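Long-range contacts in Alpha/beta hydrolase (PDB 6KMO), which probably hydrolyses carboxylic ester bonds, as an esterase or lipase with the alpha/beta hydrolase fold: residues A[27-32]-A[303-307]; A[67-73]-A[119-124]; A[80-85]-A[151-156]; A[190-194]-A[262-267]; A[210-215]-A[234-238]. The protein carries 2 engineered substitutions. All blocks are in the same frame, centred on the assembly; numbering follows the deposited sequence. Where two conformers were deposited one is given.

Contact 1. Residues A[27-32]-A[303-307]; sequences TPTAGV and NGMIH
P28 and G304 bring their backbones to 4.1 Å, CA to CA, and one residue further on T29 N donates to G304 O (3.1 Å, N-H...O 161°), the nitrogen lying in the carbonyl plane on a lone pair. A second backbone approach, the CA-H...O contact of G304 CA with T27 O at 3.4 Å, meets the same glycine from the residue before P28. G304 has a positive phi of 80° and no side chain, which lets T29 CG2 lie close beside its backbone. The hydroxyl of that threonine serves the helix that follows: T29 is the N-cap of helix 30-41, its OG1 accepting from V32 N at 3.2 Å, and E318 is a further hydrogen-bonding partner of OG1. V32 meets the other segment with both methyls. With CG1 anti to the backbone N (chi1 170°), V32 and I306 slide past each other in opposite directions, CG1 to CG2 at 3.7 Å, while V32 CG2 meets M305 CE, also at 3.7 Å, the two side chains crossing at about a right angle. M305 starts away from the helix, but bends at chi2 and chi3 carry its methyl back, until CE also lies 3.6 Å from T29 CG2. Residues 303-307 follow strand 297-302, the last of the alpha/beta hydrolase sheet, and run into H307, whose ND1 bonds D277 and whose ring touches S180, consistent with the catalytic triad of this fold. The second subunit joins here: its D291 bonds A30 N and its E284 the amide of N303.

Contact 2. Residues A[67-73]-A[119-124]; sequences KLPPAQV and ERLIRD
R123 is gripped where the contact is closely packed: its NH1 donates to P69 O (2.8 Å, 159°), with the oxygen only 1° out of the guanidinium plane. L68 lies over one face of the group and A71 CB over the opposite face. The arginine chain, extended from CG to NE, carries the guanidinium past P69 to E119 one helical turn back, where NE (3.0 Å) and NH2 (2.9 Å) both bond E119 OE2 side-on, from above the carboxylate plane. That grip, together with the bond to P69, fixes the rotation of the group. L68 CD1 in turn rests against E119 CD at 3.6 Å, and P69 CG touches D124 OD1 at 3.4 Å; the other carboxylate oxygen of D124 is held by R120, whose NH1 also bonds N313. The far side is looser. There water 1 bridges A71 O and R123 NH1 (3.0 Å to NH1), a second water donates to A71 O and takes only a weak bond from NH2, and the exposed K67 starts its side chain away from the helix. The axes of strand 71-73 and helix 119-124 come within 9.8 Å, which sets helix 115-129 beside edge strand 71-80 as a flanking helix on the sheet of an alpha/beta hydrolase.

Contact 3. Residues A[80-85]-A[151-156]; sequences VNGQAI and NQAYEA
V80 and E155 cross obliquely, with the valine CG2 against E155 CB at 3.9 Å, so it is the root of the glutamate that packs. Beyond it the chain bends at chi2 (-70°) and swings the carboxylate over to N81, whose side chain crosses it at about a right angle, amide and carboxylate planes 67° apart. N81 ND2 stays 3.7 Å from E155 OE1, and a water joins them instead, donating to OE1 at 2.6 Å and taking only a weak bond from ND2. These residues sit at a two-residue beta hairpin: a type I' turn from V80 to Q83, closed by V80 N to Q83 O and Q83 N to V80 O, both 2.8 Å, links the first two strands of the alpha/beta hydrolase sheet. Strand 83-85 and helix 151-156, a part of helix 148-163, run at 77° to each other. At the start of the second strand, Q83 and Q152 also meet at about a right angle, the extended glutamine of the helix being steadied by T139 N, which donates to its OE1. I85, two residues on, reaches the helix backbone, its CD1 lying 3.7 Å from Q152 O, and its CG2 branch faces A156 CB at 4.5 Å. L4 of the second subunit also packs on N151 and E155.

Contact 4. Residues A[190-194]-A[262-267]; sequences ALQAK and QLKGFP
A190 opens the contact by pressing its CB between two residues of the facing loop, 3.8 Å from F266 CE1 and equally 3.8 Å from P267 CD. The alanine methyl comes to the ring obliquely. L191 follows: with CG anti to the carbonyl carbon (chi1 -71°), it brings CD2 to the edge of the F266 ring, near the ring plane, 4.1 Å from CD1; the same methyl lies 3.7 Å from Q262 O and touches L263 more distantly. F266 is itself presented by a type II beta turn from L263 to F266, closed by F266 N to L263 O at 3.0 Å, with G265 at its positive-phi corner (85°). The helix carrying A190 and L191, 181-195, begins within the GxSxG pattern, right after S180, that fits the nucleophile elbow of an alpha/beta hydrolase, and the loop returns the chain from helix 260-263 to strand 269-274, so the contact joins the helix behind the probable nucleophile to the entry of a later sheet strand. K194 ends the segment. Bends at chi3 and chi4 fold its chain back over the turn, where NZ comes to Q262 O, but the modelled 2.5 Å is too short to trust and K194 has two conformers. A water between K194 NZ and K264 O lies 2.8 Å from the latter. The amide of Q262 instead bonds S259 and, through NE2, A14 of the second subunit.

Contact 5. Residues A[210-215]-A[234-238]; sequences VTDANF and MKWFW
F215 turns its ring toward W238 by placing CG anti to the carbonyl carbon (chi1 -49°), while M234, bent at both chi2 and chi3, curls its methyl in toward V210. The F215 ring then offers one face to K235, whose CG stands over the centre, 3.7 Å from the F215 centroid, in a CH-pi contact with the aliphatic part of the lysine. At its edge F215 meets the indole: CE1 lies 3.6 Å from W238 CD1, and the phenyl and pyrrole planes stand at 77° in an oblique pairing. The six-membered ring of W238 carries A213 on one face, with A213 CB 3.4 Å from its centroid and only 3° off the normal, a close CH-pi contact made by the centre of an inverse gamma turn. Residues 210-215 lead into the helical excursion between strands 203-207 and 269-274, probably the cap region, which includes helix 231-241; the V210 backbone bonds S180 of the probable nucleophile elbow, and its O is held by N184. V210 uses both branches: CG2 meets M234 CE tip to tip at 3.8 Å, and CG1 lies 3.7 Å from W238 CZ2. W110 packs edge-to-face on W238. D212 is salt-bridged to R257, and its OD2 accepts from N214 ND2 at 2.9 Å.

How the contacts relate
Contacts 1 and 5 are buried and largely apolar, one carried by a backbone bond and methyls, the other by aromatic faces; both lie near the probable active site, about 6 Å apart at their nearest atoms. Contact 2, at the surface, rests on an arginine-to-carbonyl bond, its arginine held by a salt bridge inside the helix, and on waters. Contacts 3 and 4 are partly buried: water links the first, and the lysine bond of the second is doubtful. Contacts 2 and 3 reach the neighbouring strands 71-80 and 83-92, with a different helix packed at each, while contacts 3 and 4 touch through Y154 against Q192 and A193. Contact 1 encloses the others along the chain, and with contacts 3 and 4 reaches the second subunit.

Contact 1. Residues A[27-32]-A[303-307]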
# COMPACT_ATOMS: atom_id res chain seq x y z
N THR A 27 0.51 17.14 -1.77
CA THR A 27 0.28 17.96 -0.58
C THR A 27 0.21 17.03 0.62
O THR A 27 -0.22 15.88 0.49
CB THR A 27 -1.03 18.76 -0.69
OG1 THR A 27 -2.15 17.87 -0.64
CG2 THR A 27 -1.08 19.53 -1.98
N PRO A 28 0.65 17.49 1.79
CA PRO A 28 0.49 16.66 2.99
C PRO A 28 -0.97 16.49 3.34
O PRO A 28 -1.80 17.35 3.04
CB PRO A 28 1.20 17.48 4.08
CG PRO A 28 2.10 18.43 3.35
CD PRO A 28 1.34 18.75 2.09
N THR A 29 -1.29 15.39 4.00
CA THR A 29 -2.61 15.30 4.61
C THR A 29 -2.75 16.37 5.69
O THR A 29 -1.78 16.99 6.12
CB THR A 29 -2.84 13.95 5.28
OG1 THR A 29 -1.90 13.82 6.34
CG2 THR A 29 -2.73 12.81 4.29
N ALA A 30 -3.98 16.56 6.15
CA ALA A 30 -4.22 17.56 7.18
C ALA A 30 -3.44 17.25 8.44
O ALA A 30 -2.87 18.16 9.06
CB ALA A 30 -5.71 17.66 7.47
N GLY A 31 -3.39 15.98 8.85
CA GLY A 31 -2.66 15.62 10.05
C GLY A 31 -1.16 15.80 9.89
O GLY A 31 -0.48 16.22 10.82
N VAL A 32 -0.63 15.47 8.72
CA VAL A 32 0.80 15.68 8.50
C VAL A 32 1.12 17.16 8.44
O VAL A 32 2.15 17.60 8.97
CB VAL A 32 1.25 14.91 7.24
CG1 VAL A 32 2.68 15.31 6.84
CG2 VAL A 32 1.16 13.41 7.49
N ASN A 303 0.35 8.31 -0.27
CA ASN A 303 0.21 9.72 -0.56
C ASN A 303 -0.01 10.57 0.69
O ASN A 303 -0.52 10.11 1.72
CB ASN A 303 -0.91 9.96 -1.57
CG ASN A 303 -0.45 9.88 -3.00
OD1 ASN A 303 0.70 9.53 -3.30
ND2 ASN A 303 -1.34 10.23 -3.92
N GLY A 304 0.43 11.82 0.61
CA GLY A 304 0.22 12.77 1.67
C GLY A 304 1.19 12.65 2.81
O GLY A 304 1.08 13.41 3.79
N MET A 305 2.14 11.72 2.73
CA MET A 305 3.03 11.40 3.84
C MET A 305 4.40 12.05 3.65
O MET A 305 4.88 12.24 2.53
CB MET A 305 3.23 9.88 3.98
CG MET A 305 2.01 9.08 4.41
SD MET A 305 1.29 9.58 6.06
CE MET A 305 -0.13 10.62 5.48
N ILE A 306 5.02 12.35 4.78
CA ILE A 306 6.41 12.73 4.83
C ILE A 306 7.29 11.53 5.16
O ILE A 306 6.82 10.48 5.60
CB ILE A 306 6.66 13.86 5.87
CG1 ILE A 306 6.15 13.45 7.24
CG2 ILE A 306 6.05 15.16 5.39
CD1 ILE A 306 6.60 14.35 8.35
N HIS A 307 8.59 11.70 4.96
CA HIS A 307 9.58 10.75 5.44
C HIS A 307 9.30 10.35 6.89
O HIS A 307 8.97 11.19 7.73
CB HIS A 307 10.97 11.38 5.34
CG HIS A 307 12.07 10.43 5.69
ND1 HIS A 307 12.43 9.38 4.88
CD2 HIS A 307 12.82 10.32 6.81
CE1 HIS A 307 13.39 8.69 5.47
NE2 HIS A 307 13.65 9.25 6.64

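Contact 2. Residues A[67-73]-A[119-124]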
# COMPACT_ATOMS: atom_id res chain seq x y z
N LYS A 67 2.25 6.43 23.86
CA LYS A 67 1.55 5.22 24.24
C LYS A 67 2.06 4.06 23.40
O LYS A 67 2.12 4.15 22.17
CB LYS A 67 0.05 5.42 23.99
CG LYS A 67 -0.81 4.17 24.22
CD LYS A 67 -2.14 4.26 23.46
CE LYS A 67 -3.27 3.52 24.18
NZ LYS A 67 -4.63 4.08 23.87
N LEU A 68 2.44 2.97 24.06
CA LEU A 68 2.94 1.78 23.37
C LEU A 68 1.86 0.72 23.35
O LEU A 68 1.26 0.43 24.40
CB LEU A 68 4.17 1.24 24.07
CG LEU A 68 5.38 2.17 24.09
CD1 LEU A 68 6.55 1.51 24.75
CD2 LEU A 68 5.76 2.62 22.67
N PRO A 69 1.59 0.10 22.20
CA PRO A 69 0.63 -1.00 22.18
C PRO A 69 1.22 -2.22 22.85
O PRO A 69 2.45 -2.39 22.89
CB PRO A 69 0.40 -1.23 20.68
CG PRO A 69 1.69 -0.85 20.06
CD PRO A 69 2.22 0.32 20.88
N PRO A 70 0.39 -3.10 23.39
CA PRO A 70 0.92 -4.24 24.15
C PRO A 70 1.84 -5.14 23.32
O PRO A 70 1.53 -5.50 22.18
CB PRO A 70 -0.35 -4.99 24.58
CG PRO A 70 -1.40 -3.93 24.62
CD PRO A 70 -1.07 -3.00 23.49
N ALA A 71 2.95 -5.53 23.94
CA ALA A 71 3.93 -6.44 23.37
C ALA A 71 4.87 -6.87 24.48
O ALA A 71 4.92 -6.23 25.54
CB ALA A 71 4.73 -5.77 22.24
N GLN A 72 5.63 -7.92 24.23
CA GLN A 72 6.66 -8.40 25.14
C GLN A 72 8.03 -7.98 24.63
O GLN A 72 8.33 -8.18 23.44
CB GLN A 72 6.67 -9.93 25.19
CG GLN A 72 5.41 -10.62 25.61
CD GLN A 72 5.53 -12.13 25.45
OE1 GLN A 72 6.63 -12.66 25.26
NE2 GLN A 72 4.40 -12.83 25.52
N VAL A 73 8.86 -7.43 25.50
CA VAL A 73 10.21 -7.00 25.13
C VAL A 73 11.23 -7.69 26.02
O VAL A 73 11.06 -7.75 27.25
CB VAL A 73 10.36 -5.47 25.22
CG1 VAL A 73 11.77 -5.07 24.83
CG2 VAL A 73 9.33 -4.78 24.33
N GLU A 119 10.57 2.03 19.26
CA GLU A 119 9.83 0.96 19.91
C GLU A 119 8.37 0.89 19.46
O GLU A 119 7.83 -0.20 19.23
CB GLU A 119 9.94 1.07 21.43
CG GLU A 119 9.20 -0.06 22.12
CD GLU A 119 9.48 -0.18 23.59
OE1 GLU A 119 10.07 0.77 24.16
OE2 GLU A 119 9.15 -1.24 24.16
N ARG A 120 7.70 2.03 19.34
CA ARG A 120 6.29 1.99 18.96
C ARG A 120 6.12 1.38 17.57
O ARG A 120 5.26 0.51 17.35
CB ARG A 120 5.68 3.38 19.05
CG ARG A 120 4.15 3.37 19.05
CD ARG A 120 3.59 4.33 18.03
NE ARG A 120 3.62 3.77 16.68
CZ ARG A 120 4.21 4.32 15.62
NH1 ARG A 120 4.93 5.43 15.70
NH2 ARG A 120 4.07 3.72 14.46
N LEU A 121 6.95 1.83 16.62
CA LEU A 121 6.94 1.28 15.27
C LEU A 121 7.21 -0.21 15.29
O LEU A 121 6.53 -0.98 14.61
CB LEU A 121 7.98 2.02 14.43
CG LEU A 121 8.34 1.42 13.06
CD1 LEU A 121 7.11 1.28 12.15
CD2 LEU A 121 9.41 2.27 12.38
N ILE A 122 8.24 -0.64 16.03
CA ILE A 122 8.57 -2.06 16.07
C ILE A 122 7.40 -2.85 16.63
O ILE A 122 7.03 -3.90 16.08
CB ILE A 122 9.85 -2.29 16.88
CG1 ILE A 122 11.04 -1.64 16.18
CG2 ILE A 122 10.08 -3.78 17.07
CD1 ILE A 122 12.24 -1.47 17.08
N ARG A 123 6.82 -2.38 17.73
CA ARG A 123 5.68 -3.09 18.30
C ARG A 123 4.52 -3.16 17.31
O ARG A 123 3.84 -4.20 17.22
CB ARG A 123 5.23 -2.42 19.60
CG ARG A 123 6.18 -2.62 20.78
CD ARG A 123 5.66 -1.87 21.98
NE ARG A 123 6.47 -2.05 23.18
CZ ARG A 123 5.98 -2.33 24.39
NH1 ARG A 123 4.68 -2.52 24.59
NH2 ARG A 123 6.82 -2.43 25.41
N ASP A 124 4.26 -2.09 16.57
CA ASP A 124 3.18 -2.12 15.59
C ASP A 124 3.43 -3.20 14.54
O ASP A 124 2.50 -3.91 14.13
CB ASP A 124 3.05 -0.76 14.89
CG ASP A 124 2.39 0.30 15.72
OD1 ASP A 124 1.77 0.00 16.77
OD2 ASP A 124 2.49 1.48 15.31
O HOH W 1 3.23 -3.87 26.89
O HOH W 2 5.84 -4.75 27.70

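Contact 3. Residues A[80-85]-A[151-156]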
# COMPACT_ATOMS: atom_id res chain seq x y z
N VAL A 80 29.88 -12.30 18.70
CA VAL A 80 30.23 -12.68 17.34
C VAL A 80 31.64 -12.18 17.08
O VAL A 80 31.91 -10.98 17.23
CB VAL A 80 29.25 -12.09 16.30
CG1 VAL A 80 27.82 -12.50 16.63
CG2 VAL A 80 29.36 -10.56 16.21
N ASN A 81 32.54 -13.07 16.70
CA ASN A 81 33.89 -12.68 16.31
C ASN A 81 34.49 -11.71 17.33
O ASN A 81 34.98 -10.63 17.00
CB ASN A 81 33.88 -12.05 14.91
CG ASN A 81 33.76 -13.08 13.81
OD1 ASN A 81 34.76 -13.55 13.27
ND2 ASN A 81 32.53 -13.45 13.46
N GLY A 82 34.40 -12.08 18.61
CA GLY A 82 34.98 -11.27 19.67
C GLY A 82 34.23 -10.01 20.03
O GLY A 82 34.46 -9.46 21.12
N GLN A 83 33.34 -9.53 19.17
CA GLN A 83 32.55 -8.34 19.45
C GLN A 83 31.18 -8.73 20.00
O GLN A 83 30.61 -9.75 19.61
CB GLN A 83 32.42 -7.44 18.22
CG GLN A 83 31.32 -7.81 17.22
CD GLN A 83 31.00 -6.66 16.26
OE1 GLN A 83 30.97 -6.85 15.04
NE2 GLN A 83 30.76 -5.47 16.81
N ALA A 84 30.69 -7.92 20.92
CA ALA A 84 29.38 -8.09 21.51
C ALA A 84 28.39 -7.24 20.73
O ALA A 84 28.71 -6.13 20.31
CB ALA A 84 29.40 -7.63 22.97
N ILE A 85 27.19 -7.77 20.52
CA ILE A 85 26.12 -7.05 19.83
C ILE A 85 24.87 -7.17 20.69
O ILE A 85 24.41 -8.28 20.97
CB ILE A 85 25.87 -7.62 18.42
CG1 ILE A 85 27.14 -7.54 17.57
CG2 ILE A 85 24.75 -6.86 17.74
CD1 ILE A 85 27.01 -8.22 16.21
N ASN A 151 28.06 -4.55 8.96
CA ASN A 151 28.67 -5.81 9.36
C ASN A 151 28.00 -6.36 10.61
O ASN A 151 27.69 -7.56 10.69
CB ASN A 151 30.15 -5.64 9.60
CG ASN A 151 30.76 -6.90 10.12
OD1 ASN A 151 30.81 -7.89 9.41
ND2 ASN A 151 31.15 -6.92 11.37
N GLN A 152 27.79 -5.50 11.61
CA GLN A 152 27.07 -5.91 12.81
C GLN A 152 25.70 -6.45 12.46
O GLN A 152 25.28 -7.49 12.99
CB GLN A 152 26.93 -4.74 13.79
CG GLN A 152 28.24 -4.31 14.42
CD GLN A 152 28.15 -2.98 15.10
OE1 GLN A 152 27.40 -2.11 14.70
NE2 GLN A 152 28.96 -2.81 16.13
N ALA A 153 24.99 -5.77 11.56
CA ALA A 153 23.66 -6.21 11.17
C ALA A 153 23.70 -7.59 10.52
O ALA A 153 22.86 -8.44 10.82
CB ALA A 153 23.07 -5.19 10.20
N TYR A 154 24.67 -7.81 9.63
CA TYR A 154 24.79 -9.11 8.98
C TYR A 154 25.14 -10.21 9.99
O TYR A 154 24.55 -11.29 9.98
CB TYR A 154 25.81 -9.09 7.83
CG TYR A 154 26.00 -10.47 7.25
CD1 TYR A 154 25.06 -11.03 6.42
CD2 TYR A 154 27.09 -11.23 7.62
CE1 TYR A 154 25.20 -12.31 5.93
CE2 TYR A 154 27.23 -12.52 7.14
CZ TYR A 154 26.29 -13.04 6.29
OH TYR A 154 26.46 -14.32 5.82
N GLU A 155 26.11 -9.94 10.87
CA GLU A 155 26.49 -10.94 11.86
C GLU A 155 25.32 -11.29 12.77
O GLU A 155 25.12 -12.46 13.12
CB GLU A 155 27.70 -10.45 12.66
CG GLU A 155 29.01 -10.41 11.87
CD GLU A 155 29.57 -11.78 11.54
OE1 GLU A 155 29.17 -12.78 12.17
OE2 GLU A 155 30.44 -11.86 10.65
N ALA A 156 24.54 -10.29 13.17
CA ALA A 156 23.37 -10.57 14.01
C ALA A 156 22.31 -11.39 13.26
O ALA A 156 21.66 -12.27 13.84
CB ALA A 156 22.77 -9.26 14.52
O HOH W 3 30.42 -15.03 11.84

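Contact 4. Residues A[190-194]-A[262-267]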
# COMPACT_ATOMS: atom_id res chain seq x y z
N ALA A 190 21.02 -8.11 2.87
CA ALA A 190 20.62 -9.06 1.84
C ALA A 190 21.73 -9.27 0.81
O ALA A 190 21.97 -10.40 0.37
CB ALA A 190 19.33 -8.60 1.16
N LEU A 191 22.44 -8.21 0.43
CA LEU A 191 23.52 -8.34 -0.55
C LEU A 191 24.73 -9.05 0.04
O LEU A 191 25.39 -9.83 -0.65
CB LEU A 191 23.88 -6.97 -1.11
CG LEU A 191 22.84 -6.33 -2.03
CD1 LEU A 191 23.11 -4.85 -2.23
CD2 LEU A 191 22.76 -7.06 -3.36
N GLN A 192 25.03 -8.83 1.32
CA GLN A 192 26.07 -9.62 1.97
C GLN A 192 25.66 -11.09 2.01
O GLN A 192 26.47 -11.97 1.70
CB GLN A 192 26.31 -9.12 3.39
CG GLN A 192 27.05 -7.81 3.48
CD GLN A 192 27.14 -7.33 4.91
OE1 GLN A 192 27.96 -7.80 5.68
NE2 GLN A 192 26.26 -6.42 5.28
N ALA A 193 24.42 -11.38 2.39
CA ALA A 193 23.97 -12.77 2.45
C ALA A 193 24.07 -13.45 1.09
O ALA A 193 24.44 -14.63 1.01
CB ALA A 193 22.55 -12.83 3.01
N LYS A 194 23.79 -12.73 0.01
CA LYS A 194 23.94 -13.32 -1.31
C LYS A 194 25.41 -13.62 -1.59
O LYS A 194 25.75 -14.72 -2.05
CB LYS A 194 23.36 -12.40 -2.38
CG LYS A 194 23.54 -12.92 -3.80
CD LYS A 194 22.46 -12.39 -4.75
CE LYS A 194 22.49 -10.87 -4.85
NZ LYS A 194 23.79 -10.36 -5.36
N GLN A 262 24.01 -7.91 -10.23
CA GLN A 262 24.27 -7.82 -8.80
C GLN A 262 23.00 -7.97 -7.98
O GLN A 262 23.07 -8.41 -6.83
CB GLN A 262 24.96 -6.51 -8.48
CG GLN A 262 26.44 -6.51 -8.89
CD GLN A 262 27.10 -5.16 -8.73
OE1 GLN A 262 26.59 -4.13 -9.16
NE2 GLN A 262 28.29 -5.17 -8.15
N LEU A 263 21.85 -7.61 -8.53
CA LEU A 263 20.58 -7.71 -7.82
C LEU A 263 19.88 -9.04 -8.02
O LEU A 263 18.96 -9.37 -7.26
CB LEU A 263 19.65 -6.56 -8.23
CG LEU A 263 20.17 -5.17 -7.84
CD1 LEU A 263 19.30 -4.08 -8.43
CD2 LEU A 263 20.26 -5.05 -6.31
N LYS A 264 20.27 -9.83 -9.01
CA LYS A 264 19.61 -11.11 -9.22
C LYS A 264 19.69 -11.97 -7.96
O LYS A 264 20.73 -12.06 -7.31
CB LYS A 264 20.29 -11.85 -10.39
CG LYS A 264 19.59 -13.14 -10.78
CD LYS A 264 20.34 -13.86 -11.90
CE LYS A 264 19.67 -15.19 -12.25
NZ LYS A 264 19.97 -15.63 -13.64
N GLY A 265 18.56 -12.58 -7.59
CA GLY A 265 18.51 -13.41 -6.41
C GLY A 265 18.24 -12.68 -5.10
O GLY A 265 18.17 -13.32 -4.06
N PHE A 266 18.09 -11.36 -5.14
CA PHE A 266 17.71 -10.60 -3.94
C PHE A 266 16.40 -11.17 -3.39
O PHE A 266 15.56 -11.65 -4.15
CB PHE A 266 17.48 -9.16 -4.41
CG PHE A 266 17.53 -8.08 -3.34
CD1 PHE A 266 18.73 -7.54 -2.90
CD2 PHE A 266 16.35 -7.51 -2.87
CE1 PHE A 266 18.75 -6.50 -2.00
CE2 PHE A 266 16.37 -6.45 -1.96
CZ PHE A 266 17.56 -5.95 -1.53
N PRO A 267 16.21 -11.14 -2.08
CA PRO A 267 14.96 -11.69 -1.52
C PRO A 267 13.72 -10.94 -2.00
O PRO A 267 13.78 -9.76 -2.38
CB PRO A 267 15.13 -11.54 -0.00
CG PRO A 267 16.63 -11.46 0.21
CD PRO A 267 17.16 -10.76 -1.02
O HOH W 4 23.40 -11.64 -7.82

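Contact 5. Residues A[210-215]-A[234-238]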
# COMPACT_ATOMS: atom_id res chain seq x y z
N VAL A 210 16.70 4.82 2.24
CA VAL A 210 17.83 5.45 1.56
C VAL A 210 18.45 4.41 0.63
O VAL A 210 18.78 3.30 1.07
CB VAL A 210 18.87 5.92 2.58
CG1 VAL A 210 20.14 6.38 1.86
CG2 VAL A 210 18.33 7.00 3.50
N THR A 211 18.63 4.75 -0.65
CA THR A 211 19.25 3.80 -1.58
C THR A 211 20.45 4.34 -2.34
O THR A 211 21.11 3.56 -3.03
CB THR A 211 18.24 3.20 -2.57
OG1 THR A 211 17.87 4.23 -3.48
CG2 THR A 211 17.02 2.62 -1.87
N ASP A 212 20.76 5.63 -2.25
CA ASP A 212 21.87 6.17 -3.05
C ASP A 212 22.45 7.41 -2.39
O ASP A 212 21.71 8.28 -1.91
CB ASP A 212 21.36 6.54 -4.45
CG ASP A 212 22.47 6.79 -5.46
OD1 ASP A 212 23.62 6.42 -5.20
OD2 ASP A 212 22.14 7.37 -6.55
N ALA A 213 23.78 7.51 -2.41
CA ALA A 213 24.47 8.71 -1.94
C ALA A 213 24.52 9.75 -3.06
O ALA A 213 25.57 10.09 -3.60
CB ALA A 213 25.87 8.36 -1.44
N ASN A 214 23.34 10.22 -3.43
CA ASN A 214 23.18 11.28 -4.42
C ASN A 214 22.00 12.13 -3.95
O ASN A 214 21.15 11.65 -3.21
CB ASN A 214 22.92 10.75 -5.82
CG ASN A 214 24.20 10.43 -6.55
OD1 ASN A 214 25.11 11.27 -6.66
ND2 ASN A 214 24.30 9.21 -7.02
N PHE A 215 21.98 13.39 -4.37
CA PHE A 215 21.09 14.39 -3.78
C PHE A 215 20.36 15.20 -4.83
O PHE A 215 19.92 16.33 -4.56
CB PHE A 215 21.89 15.29 -2.83
CG PHE A 215 22.75 14.50 -1.89
CD1 PHE A 215 22.16 13.86 -0.81
CD2 PHE A 215 24.10 14.34 -2.11
CE1 PHE A 215 22.91 13.10 0.04
CE2 PHE A 215 24.86 13.58 -1.25
CZ PHE A 215 24.25 12.94 -0.18
N MET A 234 20.24 15.04 4.89
CA MET A 234 20.72 13.84 4.22
C MET A 234 22.20 13.93 3.90
O MET A 234 22.94 12.95 4.05
CB MET A 234 19.90 13.56 2.96
CG MET A 234 18.56 12.86 3.22
SD MET A 234 18.60 11.27 4.22
CE MET A 234 20.02 10.42 3.39
N LYS A 235 22.67 15.10 3.45
CA LYS A 235 24.09 15.26 3.16
C LYS A 235 24.92 15.11 4.42
O LYS A 235 25.99 14.48 4.40
CB LYS A 235 24.35 16.61 2.51
CG LYS A 235 23.84 16.72 1.08
CD LYS A 235 24.07 18.11 0.50
CE LYS A 235 23.64 18.18 -0.94
NZ LYS A 235 23.85 19.54 -1.53
N TRP A 236 24.43 15.65 5.54
CA TRP A 236 25.12 15.55 6.82
C TRP A 236 25.16 14.10 7.30
O TRP A 236 26.19 13.62 7.81
CB TRP A 236 24.41 16.44 7.84
CG TRP A 236 25.07 16.57 9.17
CD1 TRP A 236 26.28 17.13 9.44
CD2 TRP A 236 24.53 16.16 10.43
NE1 TRP A 236 26.54 17.08 10.78
CE2 TRP A 236 25.48 16.50 11.42
CE3 TRP A 236 23.34 15.55 10.83
CZ2 TRP A 236 25.27 16.25 12.76
CZ3 TRP A 236 23.15 15.29 12.17
CH2 TRP A 236 24.10 15.65 13.12
N PHE A 237 24.05 13.39 7.19
CA PHE A 237 24.02 11.99 7.59
C PHE A 237 25.04 11.19 6.79
O PHE A 237 25.86 10.45 7.36
CB PHE A 237 22.61 11.43 7.38
CG PHE A 237 21.54 11.98 8.31
CD1 PHE A 237 21.80 12.34 9.63
CD2 PHE A 237 20.24 12.09 7.85
CE1 PHE A 237 20.80 12.81 10.45
CE2 PHE A 237 19.22 12.55 8.67
CZ PHE A 237 19.50 12.91 9.97
N TRP A 238 25.01 11.32 5.46
CA TRP A 238 25.98 10.63 4.63
C TRP A 238 27.41 11.02 4.99
O TRP A 238 28.30 10.16 5.01
CB TRP A 238 25.69 10.91 3.15
CG TRP A 238 24.74 9.96 2.52
CD1 TRP A 238 23.44 10.20 2.16
CD2 TRP A 238 25.02 8.60 2.16
NE1 TRP A 238 22.89 9.06 1.60
CE2 TRP A 238 23.84 8.07 1.58
CE3 TRP A 238 26.15 7.78 2.27
CZ2 TRP A 238 23.77 6.76 1.11
CZ3 TRP A 238 26.07 6.47 1.81
CH2 TRP A 238 24.89 5.98 1.24